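Local coordinates for protein isocitrate dehydrogenase [NAD] subunit 2, mitochondrial (Saccharomyces cerevisiae, PDB 3BLX) that oxidatively decarboxylates isocitrate to 2-oxoglutarate with NAD(+) in the mitochondrial citric acid cycle, together with its partner subunit IDH1, and also binds mitochondrial mRNA leaders, at residues K21-F26 / P50-S55; N80-K85 / V303-H308; V186-T191 / L216-I221. All coordinates share one frame; numbering follows the deposited sequence.

Contact 1. Residues K21-F26 / P50-S55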
ATOM      1  N   LYS B  21      -6.285 -70.901  -7.833  1.00113.69           N
ATOM      2  CA  LYS B  21      -6.713 -69.711  -7.116  1.00 91.37           C
ATOM      3  C   LYS B  21      -6.315 -68.459  -7.892  1.00104.60           C
ATOM      4  O   LYS B  21      -5.164 -68.325  -8.312  1.00106.94           O
ATOM      5  CB  LYS B  21      -6.061 -69.669  -5.733  1.00 92.92           C
ATOM      6  CG  LYS B  21      -6.649 -70.625  -4.706  1.00 89.19           C
ATOM      7  CD  LYS B  21      -6.143 -70.289  -3.304  1.00 95.26           C
ATOM      8  CE  LYS B  21      -6.984 -70.965  -2.224  1.00105.68           C
ATOM      9  NZ  LYS B  21      -6.775 -70.387  -0.859  1.00 88.81           N
ATOM     10  N   TYR B  22      -7.268 -67.547  -8.074  1.00100.96           N
ATOM     11  CA  TYR B  22      -7.020 -66.272  -8.748  1.00 91.59           C
ATOM     12  C   TYR B  22      -6.091 -65.367  -7.939  1.00 94.50           C
ATOM     13  O   TYR B  22      -6.223 -65.259  -6.717  1.00 92.24           O
ATOM     14  CB  TYR B  22      -8.337 -65.536  -8.983  1.00 81.61           C
ATOM     15  CG  TYR B  22      -9.256 -66.193  -9.977  1.00 81.92           C
ATOM     16  CD1 TYR B  22     -10.324 -66.983  -9.554  1.00 84.31           C
ATOM     17  CD2 TYR B  22      -9.068 -66.015 -11.337  1.00 82.10           C
ATOM     18  CE1 TYR B  22     -11.171 -67.579 -10.462  1.00 80.30           C
ATOM     19  CE2 TYR B  22      -9.910 -66.608 -12.254  1.00 88.52           C
ATOM     20  CZ  TYR B  22     -10.956 -67.391 -11.812  1.00 89.94           C
ATOM     21  OH  TYR B  22     -11.795 -67.981 -12.727  1.00 90.42           O
ATOM     22  N   THR B  23      -5.159 -64.712  -8.627  1.00 76.83           N
ATOM     23  CA  THR B  23      -4.285 -63.730  -7.991  1.00 87.57           C
ATOM     24  C   THR B  23      -4.946 -62.347  -7.925  1.00 90.07           C
ATOM     25  O   THR B  23      -5.428 -61.837  -8.938  1.00 82.01           O
ATOM     26  CB  THR B  23      -2.935 -63.625  -8.730  1.00 96.02           C
ATOM     27  OG1 THR B  23      -3.135 -63.867 -10.132  1.00 88.63           O
ATOM     28  CG2 THR B  23      -1.956 -64.649  -8.190  1.00 97.32           C
ATOM     29  N   VAL B  24      -4.963 -61.751  -6.734  1.00 82.47           N
ATOM     30  CA  VAL B  24      -5.542 -60.426  -6.507  1.00 66.90           C
ATOM     31  C   VAL B  24      -4.644 -59.502  -5.652  1.00 73.09           C
ATOM     32  O   VAL B  24      -4.406 -59.779  -4.478  1.00 71.40           O
ATOM     33  CB  VAL B  24      -6.917 -60.553  -5.827  1.00 71.55           C
ATOM     34  CG1 VAL B  24      -7.436 -59.186  -5.415  1.00 75.12           C
ATOM     35  CG2 VAL B  24      -7.907 -61.248  -6.742  1.00 67.19           C
ATOM     36  N   SER B  25      -4.161 -58.403  -6.234  1.00 71.07           N
ATOM     37  CA  SER B  25      -3.327 -57.449  -5.501  1.00 62.67           C
ATOM     38  C   SER B  25      -4.122 -56.881  -4.339  1.00 55.31           C
ATOM     39  O   SER B  25      -5.339 -56.844  -4.393  1.00 57.55           O
ATOM     40  CB  SER B  25      -2.869 -56.322  -6.420  1.00 51.73           C
ATOM     41  OG  SER B  25      -2.133 -56.803  -7.526  1.00 54.00           O
ATOM     42  N   PHE B  26      -3.456 -56.444  -3.281  1.00 58.73           N
ATOM     43  CA  PHE B  26      -4.207 -55.869  -2.178  1.00 64.88           C
ATOM     44  C   PHE B  26      -4.055 -54.354  -1.930  1.00 89.63           C
ATOM     45  O   PHE B  26      -4.929 -53.578  -2.308  1.00 98.20           O
ATOM     46  CB  PHE B  26      -4.002 -56.647  -0.895  1.00 69.84           C
ATOM     47  CG  PHE B  26      -5.219 -56.674  -0.034  1.00 70.67           C
ATOM     48  CD1 PHE B  26      -6.065 -57.759  -0.055  1.00 67.28           C
ATOM     49  CD2 PHE B  26      -5.545 -55.594   0.766  1.00 83.42           C
ATOM     50  CE1 PHE B  26      -7.203 -57.784   0.724  1.00 67.58           C
ATOM     51  CE2 PHE B  26      -6.687 -55.606   1.544  1.00 68.96           C
ATOM     52  CZ  PHE B  26      -7.517 -56.706   1.524  1.00 70.50           C
ATOM     53  N   PRO B  50     -11.678 -68.731  -4.266  1.00 82.45           N
ATOM     54  CA  PRO B  50     -10.503 -68.999  -5.115  1.00 84.25           C
ATOM     55  C   PRO B  50      -9.543 -67.816  -5.270  1.00 83.82           C
ATOM     56  O   PRO B  50      -9.262 -67.420  -6.395  1.00 82.43           O
ATOM     57  CB  PRO B  50     -11.121 -69.307  -6.483  1.00 75.67           C
ATOM     58  CG  PRO B  50     -12.563 -69.598  -6.210  1.00 82.46           C
ATOM     59  CD  PRO B  50     -12.939 -68.809  -5.017  1.00 80.82           C
ATOM     60  N   ILE B  51      -9.031 -67.281  -4.167  1.00 79.53           N
ATOM     61  CA  ILE B  51      -8.213 -66.072  -4.219  1.00 90.90           C
ATOM     62  C   ILE B  51      -7.002 -66.113  -3.280  1.00 89.16           C
ATOM     63  O   ILE B  51      -7.127 -66.411  -2.087  1.00 73.24           O
ATOM     64  CB  ILE B  51      -9.070 -64.809  -3.913  1.00 98.04           C
ATOM     65  CG1 ILE B  51     -10.152 -64.624  -4.972  1.00 81.63           C
ATOM     66  CG2 ILE B  51      -8.199 -63.557  -3.825  1.00 87.28           C
ATOM     67  CD1 ILE B  51     -11.186 -63.620  -4.592  1.00 88.29           C
ATOM     68  N   GLU B  52      -5.832 -65.817  -3.839  1.00 82.76           N
ATOM     69  CA  GLU B  52      -4.620 -65.607  -3.063  1.00 90.43           C
ATOM     70  C   GLU B  52      -4.208 -64.137  -3.193  1.00 95.05           C
ATOM     71  O   GLU B  52      -4.156 -63.594  -4.298  1.00 80.07           O
ATOM     72  CB  GLU B  52      -3.500 -66.528  -3.560  1.00 91.26           C
ATOM     73  CG  GLU B  52      -3.164 -66.346  -5.032  1.00104.58           C
ATOM     74  CD  GLU B  52      -2.177 -67.371  -5.553  1.00116.97           C
ATOM     75  OE1 GLU B  52      -2.316 -68.573  -5.221  1.00121.46           O
ATOM     76  OE2 GLU B  52      -1.270 -66.964  -6.307  1.00100.91           O
ATOM     77  N   TRP B  53      -3.920 -63.499  -2.065  1.00 82.76           N
ATOM     78  CA  TRP B  53      -3.576 -62.086  -2.051  1.00 77.84           C
ATOM     79  C   TRP B  53      -2.145 -61.786  -2.506  1.00 73.31           C
ATOM     80  O   TRP B  53      -1.459 -62.661  -3.017  1.00 83.97           O
ATOM     81  CB  TRP B  53      -3.820 -61.534  -0.661  1.00 77.72           C
ATOM     82  CG  TRP B  53      -5.223 -61.799  -0.186  1.00 96.09           C
ATOM     83  CD1 TRP B  53      -5.599 -62.542   0.895  1.00 96.65           C
ATOM     84  CD2 TRP B  53      -6.439 -61.327  -0.790  1.00100.50           C
ATOM     85  NE1 TRP B  53      -6.969 -62.553   1.010  1.00 84.74           N
ATOM     86  CE2 TRP B  53      -7.507 -61.816  -0.009  1.00 89.83           C
ATOM     87  CE3 TRP B  53      -6.729 -60.531  -1.909  1.00 80.38           C
ATOM     88  CZ2 TRP B  53      -8.835 -61.533  -0.308  1.00 84.24           C
ATOM     89  CZ3 TRP B  53      -8.049 -60.253  -2.197  1.00 70.33           C
ATOM     90  CH2 TRP B  53      -9.084 -60.751  -1.403  1.00 74.39           C
ATOM     91  N   GLU B  54      -1.705 -60.545  -2.327  1.00 74.59           N
ATOM     92  CA  GLU B  54      -0.395 -60.117  -2.800  1.00 73.16           C
ATOM     93  C   GLU B  54      -0.156 -58.661  -2.431  1.00 74.82           C
ATOM     94  O   GLU B  54       0.112 -57.839  -3.293  1.00 89.83           O
ATOM     95  CB  GLU B  54      -0.293 -60.294  -4.320  1.00 69.99           C
ATOM     96  CG  GLU B  54       1.120 -60.116  -4.889  1.00 90.52           C
ATOM     97  CD  GLU B  54       1.238 -60.533  -6.358  1.00108.65           C
ATOM     98  OE1 GLU B  54       0.342 -61.250  -6.856  1.00103.80           O
ATOM     99  OE2 GLU B  54       2.236 -60.147  -7.014  1.00101.50           O
ATOM    100  N   SER B  55      -0.245 -58.351  -1.146  1.00 86.54           N
ATOM    101  CA  SER B  55      -0.222 -56.966  -0.683  1.00 93.50           C
ATOM    102  C   SER B  55       0.831 -56.098  -1.368  1.00 91.04           C
ATOM    103  O   SER B  55       2.009 -56.445  -1.384  1.00 80.45           O
ATOM    104  CB  SER B  55      -0.064 -56.914   0.840  1.00 90.41           C
ATOM    105  OG  SER B  55       0.831 -57.911   1.291  1.00 87.37           O
TER
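Three backbone hydrogen bonds pair K21-F26 with P50-S55. Y22 N reaches P50 O at 2.6 Å, E52 N returns to Y22 O (3.0 Å), and V24 N closes the ladder on E52 O (3.2 Å). This alternation, one residue reaching both ways around its partner, is parallel beta pairing, here the two strands of a beta-alpha-beta unit whose connection carries helix 33-45. T23 and E52 run side by side on one face, the methyl CG2 lying against the carboxylate; K21 NZ stays 6.5 Å from E52 OE1, too far for a salt bridge, so any attraction is probably weak. V24 CG2 packs on I51 CG2 at 3.7 Å, both beta-branched residues that suit an extended chain, and M305 and M309 of helix 296-309 touch V24. W53 has its CG anti to the carbonyl carbon (chi1 -54°), which swings the indole across to V24 and F26. V24 CG1 meets its CZ3 edge, I51 CG2 lies over one face, and F26 over the other. That aromatic pair is T-shaped, the F26 edge toward the six-membered ring of W53 with planes at 83° and centroids 4.9 Å apart. Were W53 replaced by an alanine, the F26 edge would probably lose its aromatic partner and a gap open between F26 and I51. Helix 33-45 adds the ring of F44 against W53 and the cation of K41 on F26.

Contact 2. Residues N80-K85 / V303-H308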
ATOM      1  N   ASN B  80      -2.129 -58.895 -12.371  1.00 77.08           N
ATOM      2  CA  ASN B  80      -3.318 -59.495 -11.765  1.00 74.19           C
ATOM      3  C   ASN B  80      -4.631 -58.975 -12.347  1.00 76.71           C
ATOM      4  O   ASN B  80      -5.646 -59.680 -12.332  1.00 68.32           O
ATOM      5  CB  ASN B  80      -3.311 -59.278 -10.259  1.00 75.25           C
ATOM      6  CG  ASN B  80      -2.152 -59.961  -9.585  1.00 87.79           C
ATOM      7  OD1 ASN B  80      -1.508 -60.834 -10.165  1.00 94.70           O
ATOM      8  ND2 ASN B  80      -1.872 -59.567  -8.352  1.00 88.45           N
ATOM      9  N   LEU B  81      -4.601 -57.740 -12.848  1.00 73.84           N
ATOM     10  CA  LEU B  81      -5.753 -57.097 -13.495  1.00 65.81           C
ATOM     11  C   LEU B  81      -6.850 -56.670 -12.508  1.00 63.60           C
ATOM     12  O   LEU B  81      -7.850 -56.055 -12.905  1.00 50.27           O
ATOM     13  CB  LEU B  81      -6.341 -57.981 -14.602  1.00 66.61           C
ATOM     14  CG  LEU B  81      -5.443 -58.377 -15.778  1.00 70.90           C
ATOM     15  CD1 LEU B  81      -6.270 -59.055 -16.855  1.00 68.14           C
ATOM     16  CD2 LEU B  81      -4.685 -57.182 -16.357  1.00 57.93           C
ATOM     17  N   VAL B  82      -6.654 -57.001 -11.231  1.00 47.90           N
ATOM     18  CA  VAL B  82      -7.583 -56.608 -10.181  1.00 42.04           C
ATOM     19  C   VAL B  82      -6.844 -56.252  -8.904  1.00 58.28           C
ATOM     20  O   VAL B  82      -5.811 -56.849  -8.602  1.00 70.22           O
ATOM     21  CB  VAL B  82      -8.587 -57.714  -9.882  1.00 54.15           C
ATOM     22  CG1 VAL B  82      -9.319 -57.431  -8.606  1.00 49.99           C
ATOM     23  CG2 VAL B  82      -9.567 -57.811 -11.004  1.00 70.75           C
ATOM     24  N   ALA B  83      -7.364 -55.267  -8.173  1.00 48.88           N
ATOM     25  CA  ALA B  83      -6.819 -54.862  -6.878  1.00 41.95           C
ATOM     26  C   ALA B  83      -7.957 -54.474  -5.957  1.00 41.05           C
ATOM     27  O   ALA B  83      -9.040 -54.131  -6.421  1.00 37.82           O
ATOM     28  CB  ALA B  83      -5.862 -53.701  -7.031  1.00 44.72           C
ATOM     29  N   LEU B  84      -7.707 -54.536  -4.652  1.00 45.02           N
ATOM     30  CA  LEU B  84      -8.695 -54.151  -3.654  1.00 46.27           C
ATOM     31  C   LEU B  84      -8.054 -53.329  -2.551  1.00 53.94           C
ATOM     32  O   LEU B  84      -7.552 -53.899  -1.598  1.00 78.44           O
ATOM     33  CB  LEU B  84      -9.323 -55.394  -3.029  1.00 40.28           C
ATOM     34  CG  LEU B  84     -10.172 -55.130  -1.789  1.00 48.52           C
ATOM     35  CD1 LEU B  84     -11.534 -54.640  -2.208  1.00 54.49           C
ATOM     36  CD2 LEU B  84     -10.302 -56.374  -0.953  1.00 35.43           C
ATOM     37  N   LYS B  85      -8.078 -52.003  -2.657  1.00 44.17           N
ATOM     38  CA  LYS B  85      -7.368 -51.168  -1.695  1.00 43.53           C
ATOM     39  C   LYS B  85      -8.251 -50.615  -0.578  1.00 44.28           C
ATOM     40  O   LYS B  85      -9.425 -50.355  -0.773  1.00 47.14           O
ATOM     41  CB  LYS B  85      -6.609 -50.032  -2.403  1.00 53.29           C
ATOM     42  CG  LYS B  85      -7.472 -48.946  -2.995  1.00 55.13           C
ATOM     43  CD  LYS B  85      -6.641 -47.865  -3.690  1.00 67.76           C
ATOM     44  CE  LYS B  85      -6.084 -46.850  -2.709  1.00 69.30           C
ATOM     45  NZ  LYS B  85      -7.149 -46.049  -2.037  1.00 70.11           N
ATOM     46  N   VAL B 303     -17.420 -57.607  -2.696  1.00 33.89           N
ATOM     47  CA  VAL B 303     -18.542 -58.082  -3.472  1.00 51.98           C
ATOM     48  C   VAL B 303     -18.474 -57.566  -4.898  1.00 58.12           C
ATOM     49  O   VAL B 303     -18.586 -58.339  -5.845  1.00 62.20           O
ATOM     50  CB  VAL B 303     -19.859 -57.614  -2.876  1.00 51.00           C
ATOM     51  CG1 VAL B 303     -20.993 -58.165  -3.675  1.00 48.21           C
ATOM     52  CG2 VAL B 303     -19.954 -58.050  -1.450  1.00 49.50           C
ATOM     53  N   MET B 304     -18.302 -56.256  -5.052  1.00 49.44           N
ATOM     54  CA  MET B 304     -18.222 -55.664  -6.380  1.00 56.78           C
ATOM     55  C   MET B 304     -17.078 -56.263  -7.183  1.00 46.23           C
ATOM     56  O   MET B 304     -17.188 -56.451  -8.393  1.00 44.51           O
ATOM     57  CB  MET B 304     -18.033 -54.149  -6.299  1.00 53.59           C
ATOM     58  CG  MET B 304     -19.173 -53.371  -5.672  1.00 55.96           C
ATOM     59  SD  MET B 304     -18.917 -51.566  -5.781  1.00 46.13           S
ATOM     60  CE  MET B 304     -19.279 -51.333  -7.516  1.00 52.92           C
ATOM     61  N   MET B 305     -15.973 -56.543  -6.500  1.00 49.93           N
ATOM     62  CA  MET B 305     -14.803 -57.146  -7.128  1.00 53.67           C
ATOM     63  C   MET B 305     -15.088 -58.593  -7.570  1.00 72.69           C
ATOM     64  O   MET B 305     -14.815 -58.974  -8.716  1.00 65.49           O
ATOM     65  CB  MET B 305     -13.612 -57.093  -6.180  1.00 44.97           C
ATOM     66  CG  MET B 305     -12.320 -57.556  -6.808  1.00 49.85           C
ATOM     67  SD  MET B 305     -10.970 -57.668  -5.648  1.00 53.23           S
ATOM     68  CE  MET B 305     -11.674 -58.710  -4.356  1.00 69.32           C
ATOM     69  N   LEU B 306     -15.646 -59.394  -6.664  1.00 73.46           N
ATOM     70  CA  LEU B 306     -16.066 -60.757  -6.995  1.00 64.13           C
ATOM     71  C   LEU B 306     -16.922 -60.738  -8.256  1.00 63.09           C
ATOM     72  O   LEU B 306     -16.568 -61.341  -9.268  1.00 58.49           O
ATOM     73  CB  LEU B 306     -16.831 -61.383  -5.821  1.00 59.73           C
ATOM     74  CG  LEU B 306     -16.091 -62.271  -4.798  1.00 63.39           C
ATOM     75  CD1 LEU B 306     -14.579 -62.156  -4.869  1.00 49.86           C
ATOM     76  CD2 LEU B 306     -16.592 -62.008  -3.376  1.00 47.13           C
ATOM     77  N   ASN B 307     -18.035 -60.013  -8.191  1.00 59.48           N
ATOM     78  CA  ASN B 307     -18.928 -59.856  -9.336  1.00 61.81           C
ATOM     79  C   ASN B 307     -18.225 -59.422 -10.614  1.00 65.57           C
ATOM     80  O   ASN B 307     -18.690 -59.704 -11.705  1.00 70.82           O
ATOM     81  CB  ASN B 307     -20.056 -58.872  -9.023  1.00 50.99           C
ATOM     82  CG  ASN B 307     -21.176 -59.503  -8.227  1.00 71.70           C
ATOM     83  OD1 ASN B 307     -21.607 -60.618  -8.523  1.00 80.84           O
ATOM     84  ND2 ASN B 307     -21.659 -58.793  -7.210  1.00 66.03           N
ATOM     85  N   HIS B 308     -17.114 -58.719 -10.491  1.00 59.73           N
ATOM     86  CA  HIS B 308     -16.422 -58.244 -11.680  1.00 74.05           C
ATOM     87  C   HIS B 308     -15.566 -59.380 -12.237  1.00 79.87           C
ATOM     88  O   HIS B 308     -15.209 -59.397 -13.431  1.00 71.42           O
ATOM     89  CB  HIS B 308     -15.601 -56.981 -11.354  1.00 57.11           C
ATOM     90  CG  HIS B 308     -14.708 -56.524 -12.469  1.00 59.84           C
ATOM     91  ND1 HIS B 308     -13.334 -56.496 -12.357  1.00 62.23           N
ATOM     92  CD2 HIS B 308     -14.988 -56.081 -13.715  1.00 71.27           C
ATOM     93  CE1 HIS B 308     -12.803 -56.055 -13.484  1.00 47.70           C
ATOM     94  NE2 HIS B 308     -13.788 -55.797 -14.325  1.00 74.30           N
TER
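M305 carries this contact, reaching from its helix to V82 and L84 on the strand, with no hydrogen bond between the two segments. Its first two torsions are extended, CG lying opposite the backbone N (chi1 -174°), and they send the thioether straight off the helix before the chain bends at its last torsion. SD thereby meets V82 CG1 at 3.4 Å and L84 CB at 3.8 Å. A long, flexible, unbranched side chain suits this place, because it can bridge a spacing of 9.7 Å between the helix and strand axes and bring its sulfur against both V82 and L84.

V82 is the chief partner on the strand. Its side chain and that of M305 slant across each other, CG1 also touching M305 CG at 3.5 Å, while its other methyl, CG2, lies at the edge of the H308 ring, 4.2 Å from ND1. The beta-branched valine fits an extended backbone and serves both neighbours, one methyl apiece. H308 follows M305 by three residues, nearly one turn, and so faces the same strand; its NE2 is held by a hydrogen bond to G9 O. L84 offers its CB from two residues further along, on the same side as V82.

The 303-308 part of helix 296-309 runs antiparallel to strand 82-85 (175°), a common way for a helix to cover the sheet of an alpha/beta fold. Strand 82-85 is an outer strand of that sheet within the chain, bonded to strand 275-279, whose F277 touches M305 and H308; helix 312-326 packs behind V303, L306 and N307, and L84 also meets V40 of helix 33-45.

Contact 3. Residues V186-T191 / L216-I221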
ATOM      1  N   VAL B 186     -28.785 -39.864 -18.244  1.00 26.34           N
ATOM      2  CA  VAL B 186     -27.678 -38.933 -18.338  1.00 27.38           C
ATOM      3  C   VAL B 186     -28.072 -37.659 -17.602  1.00 25.30           C
ATOM      4  O   VAL B 186     -29.107 -37.065 -17.902  1.00 23.98           O
ATOM      5  CB  VAL B 186     -27.332 -38.575 -19.784  1.00 23.78           C
ATOM      6  CG1 VAL B 186     -26.425 -37.396 -19.778  1.00 38.28           C
ATOM      7  CG2 VAL B 186     -26.651 -39.720 -20.476  1.00 23.55           C
ATOM      8  N   VAL B 187     -27.257 -37.273 -16.621  1.00 27.01           N
ATOM      9  CA  VAL B 187     -27.426 -36.031 -15.858  1.00 36.50           C
ATOM     10  C   VAL B 187     -26.480 -34.942 -16.383  1.00 39.37           C
ATOM     11  O   VAL B 187     -25.292 -35.188 -16.591  1.00 46.28           O
ATOM     12  CB  VAL B 187     -27.189 -36.252 -14.348  1.00 32.57           C
ATOM     13  CG1 VAL B 187     -27.161 -34.946 -13.602  1.00 44.82           C
ATOM     14  CG2 VAL B 187     -28.273 -37.105 -13.784  1.00 38.22           C
ATOM     15  N   HIS B 188     -27.010 -33.745 -16.608  1.00 22.23           N
ATOM     16  CA  HIS B 188     -26.242 -32.681 -17.218  1.00 26.70           C
ATOM     17  C   HIS B 188     -26.806 -31.352 -16.764  1.00 29.12           C
ATOM     18  O   HIS B 188     -27.826 -31.320 -16.094  1.00 24.09           O
ATOM     19  CB  HIS B 188     -26.342 -32.789 -18.729  1.00 29.95           C
ATOM     20  CG  HIS B 188     -27.734 -32.623 -19.236  1.00 40.96           C
ATOM     21  ND1 HIS B 188     -28.168 -31.467 -19.845  1.00 51.11           N
ATOM     22  CD2 HIS B 188     -28.805 -33.452 -19.190  1.00 33.02           C
ATOM     23  CE1 HIS B 188     -29.443 -31.595 -20.167  1.00 42.45           C
ATOM     24  NE2 HIS B 188     -29.854 -32.787 -19.774  1.00 31.41           N
ATOM     25  N   LYS B 189     -26.130 -30.259 -17.117  1.00 37.45           N
ATOM     26  CA  LYS B 189     -26.585 -28.893 -16.813  1.00 50.62           C
ATOM     27  C   LYS B 189     -27.089 -28.228 -18.118  1.00 57.18           C
ATOM     28  O   LYS B 189     -26.821 -28.732 -19.208  1.00 38.24           O
ATOM     29  CB  LYS B 189     -25.468 -28.077 -16.147  1.00 45.56           C
ATOM     30  CG  LYS B 189     -25.893 -27.261 -14.932  1.00 72.63           C
ATOM     31  CD  LYS B 189     -27.240 -26.574 -15.165  1.00 80.19           C
ATOM     32  CE  LYS B 189     -27.351 -25.237 -14.428  1.00 93.24           C
ATOM     33  NZ  LYS B 189     -27.322 -25.354 -12.944  1.00 67.49           N
ATOM     34  N   SER B 190     -27.828 -27.120 -17.995  1.00 73.94           N
ATOM     35  CA  SER B 190     -28.579 -26.529 -19.113  1.00 71.76           C
ATOM     36  C   SER B 190     -27.930 -26.743 -20.479  1.00 68.74           C
ATOM     37  O   SER B 190     -26.985 -26.062 -20.829  1.00 68.92           O
ATOM     38  CB  SER B 190     -28.809 -25.036 -18.886  1.00 76.19           C
ATOM     39  OG  SER B 190     -29.574 -24.491 -19.942  1.00 66.95           O
ATOM     40  N   THR B 191     -28.476 -27.678 -21.247  1.00 78.83           N
ATOM     41  CA  THR B 191     -27.886 -28.151 -22.504  1.00 77.89           C
ATOM     42  C   THR B 191     -27.613 -27.079 -23.589  1.00114.31           C
ATOM     43  O   THR B 191     -26.698 -27.249 -24.415  1.00119.65           O
ATOM     44  CB  THR B 191     -28.738 -29.313 -23.102  1.00 89.06           C
ATOM     45  OG1 THR B 191     -28.299 -29.623 -24.431  1.00 80.75           O
ATOM     46  CG2 THR B 191     -30.226 -28.940 -23.118  1.00 89.24           C
ATOM     47  N   LEU B 216     -32.926 -44.680 -22.632  1.00 46.68           N
ATOM     48  CA  LEU B 216     -32.150 -43.488 -22.293  1.00 40.97           C
ATOM     49  C   LEU B 216     -33.039 -42.295 -21.961  1.00 42.10           C
ATOM     50  O   LEU B 216     -33.789 -41.820 -22.810  1.00 45.51           O
ATOM     51  CB  LEU B 216     -31.223 -43.107 -23.453  1.00 29.65           C
ATOM     52  CG  LEU B 216     -30.435 -41.815 -23.256  1.00 43.70           C
ATOM     53  CD1 LEU B 216     -29.519 -42.000 -22.070  1.00 39.50           C
ATOM     54  CD2 LEU B 216     -29.617 -41.436 -24.483  1.00 36.76           C
ATOM     55  N   GLU B 217     -32.957 -41.810 -20.728  1.00 35.87           N
ATOM     56  CA  GLU B 217     -33.557 -40.518 -20.391  1.00 44.36           C
ATOM     57  C   GLU B 217     -32.446 -39.533 -20.102  1.00 51.98           C
ATOM     58  O   GLU B 217     -31.361 -39.927 -19.657  1.00 41.64           O
ATOM     59  CB  GLU B 217     -34.464 -40.620 -19.167  1.00 37.10           C
ATOM     60  CG  GLU B 217     -35.435 -41.799 -19.215  1.00 66.27           C
ATOM     61  CD  GLU B 217     -36.355 -41.858 -18.009  1.00 86.59           C
ATOM     62  OE1 GLU B 217     -36.255 -40.965 -17.134  1.00 82.69           O
ATOM     63  OE2 GLU B 217     -37.178 -42.799 -17.940  1.00 82.21           O
ATOM     64  N   THR B 218     -32.711 -38.255 -20.356  1.00 53.01           N
ATOM     65  CA  THR B 218     -31.798 -37.195 -19.929  1.00 31.87           C
ATOM     66  C   THR B 218     -32.472 -36.341 -18.864  1.00 38.00           C
ATOM     67  O   THR B 218     -33.693 -36.135 -18.907  1.00 44.43           O
ATOM     68  CB  THR B 218     -31.335 -36.300 -21.106  1.00 49.73           C
ATOM     69  OG1 THR B 218     -32.444 -35.550 -21.621  1.00 48.88           O
ATOM     70  CG2 THR B 218     -30.686 -37.141 -22.216  1.00 31.52           C
ATOM     71  N   GLU B 219     -31.691 -35.843 -17.907  1.00 33.76           N
ATOM     72  CA  GLU B 219     -32.283 -35.028 -16.851  1.00 40.08           C
ATOM     73  C   GLU B 219     -31.375 -33.879 -16.397  1.00 30.34           C
ATOM     74  O   GLU B 219     -30.167 -34.075 -16.281  1.00 32.12           O
ATOM     75  CB  GLU B 219     -32.647 -35.936 -15.681  1.00 29.06           C
ATOM     76  CG  GLU B 219     -33.830 -35.458 -14.865  1.00 51.50           C
ATOM     77  CD  GLU B 219     -34.438 -36.588 -14.041  1.00 87.51           C
ATOM     78  OE1 GLU B 219     -33.751 -37.614 -13.809  1.00 65.47           O
ATOM     79  OE2 GLU B 219     -35.611 -36.453 -13.630  1.00105.43           O
ATOM     80  N   LEU B 220     -31.951 -32.699 -16.151  1.00 25.63           N
ATOM     81  CA  LEU B 220     -31.183 -31.556 -15.656  1.00 31.48           C
ATOM     82  C   LEU B 220     -30.715 -31.908 -14.274  1.00 33.67           C
ATOM     83  O   LEU B 220     -31.486 -32.450 -13.500  1.00 29.82           O
ATOM     84  CB  LEU B 220     -32.022 -30.277 -15.588  1.00 29.04           C
ATOM     85  CG  LEU B 220     -32.228 -29.443 -16.854  1.00 47.57           C
ATOM     86  CD1 LEU B 220     -32.833 -28.076 -16.509  1.00 44.50           C
ATOM     87  CD2 LEU B 220     -30.920 -29.286 -17.628  1.00 42.42           C
ATOM     88  N   ILE B 221     -29.464 -31.607 -13.960  1.00 25.29           N
ATOM     89  CA  ILE B 221     -28.957 -31.945 -12.647  1.00 36.91           C
ATOM     90  C   ILE B 221     -29.823 -31.288 -11.568  1.00 30.58           C
ATOM     91  O   ILE B 221     -30.070 -31.896 -10.552  1.00 24.23           O
ATOM     92  CB  ILE B 221     -27.492 -31.574 -12.488  1.00 37.42           C
ATOM     93  CG1 ILE B 221     -26.942 -32.194 -11.208  1.00 32.02           C
ATOM     94  CG2 ILE B 221     -27.346 -30.078 -12.487  1.00 37.99           C
ATOM     95  CD1 ILE B 221     -25.584 -31.761 -10.844  1.00 33.27           C
TER
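Four backbone hydrogen bonds join V186-T191 to L216-I221. V186 N binds E217 O at 2.9 Å, E219 N binds V186 O at the same length, H188 N binds E219 O (3.2 Å), and I221 N ends the series on H188 O (2.7 Å), where helix 221-230 starts with L220 as its N-cap residue. This is the parallel pairing of a beta-alpha-beta unit, crossing through helix 195-208, and strand 215-220 is an outermost strand of the large sheet within this chain. H188 CG lies between the backbone N and the carbonyl carbon (chi1 62°), which folds the imidazole over its own backbone; there ND1 bonds K189 O (3.1 Å) and CE1 meets L220 CD2 at 3.7 Å. V187 CG1 packs on I221 CB at 3.6 Å, apolar branched residues suited to a buried place that L250 of helix 244-258 also covers. E219 makes a salt bridge to K227 and a hydrogen bond to Y235 OH; E217 makes a salt bridge to R183. K189, probably critical for catalysis as in relatives, forms a long, weak ion pair with D222, which probably binds metal and substrate, while S190 and L220 pack on T88 of the IDH1 chain.

How the contacts relate
From the N terminus, contact 1 closes first, a short loop through helix 33-45 that returns strand 51-52 to strand 22-23. Only then does residue range 80-85 open contact 2, whose partner arrives more than 200 residues later. Contact 3 closes its own small loop through helix 195-208 inside that long excursion, so it is nested and nothing crosses. Contacts 1 and 2 touch: N80 ND2 hydrogen-bonds to S25 OG and E54 OE1. Contact 3 lies about 31 Å from contact 2, centre to centre, yet both reach one sheet, at its two outer strands. As in relatives, the chain's ends build one domain, and contact 3 belongs to the other.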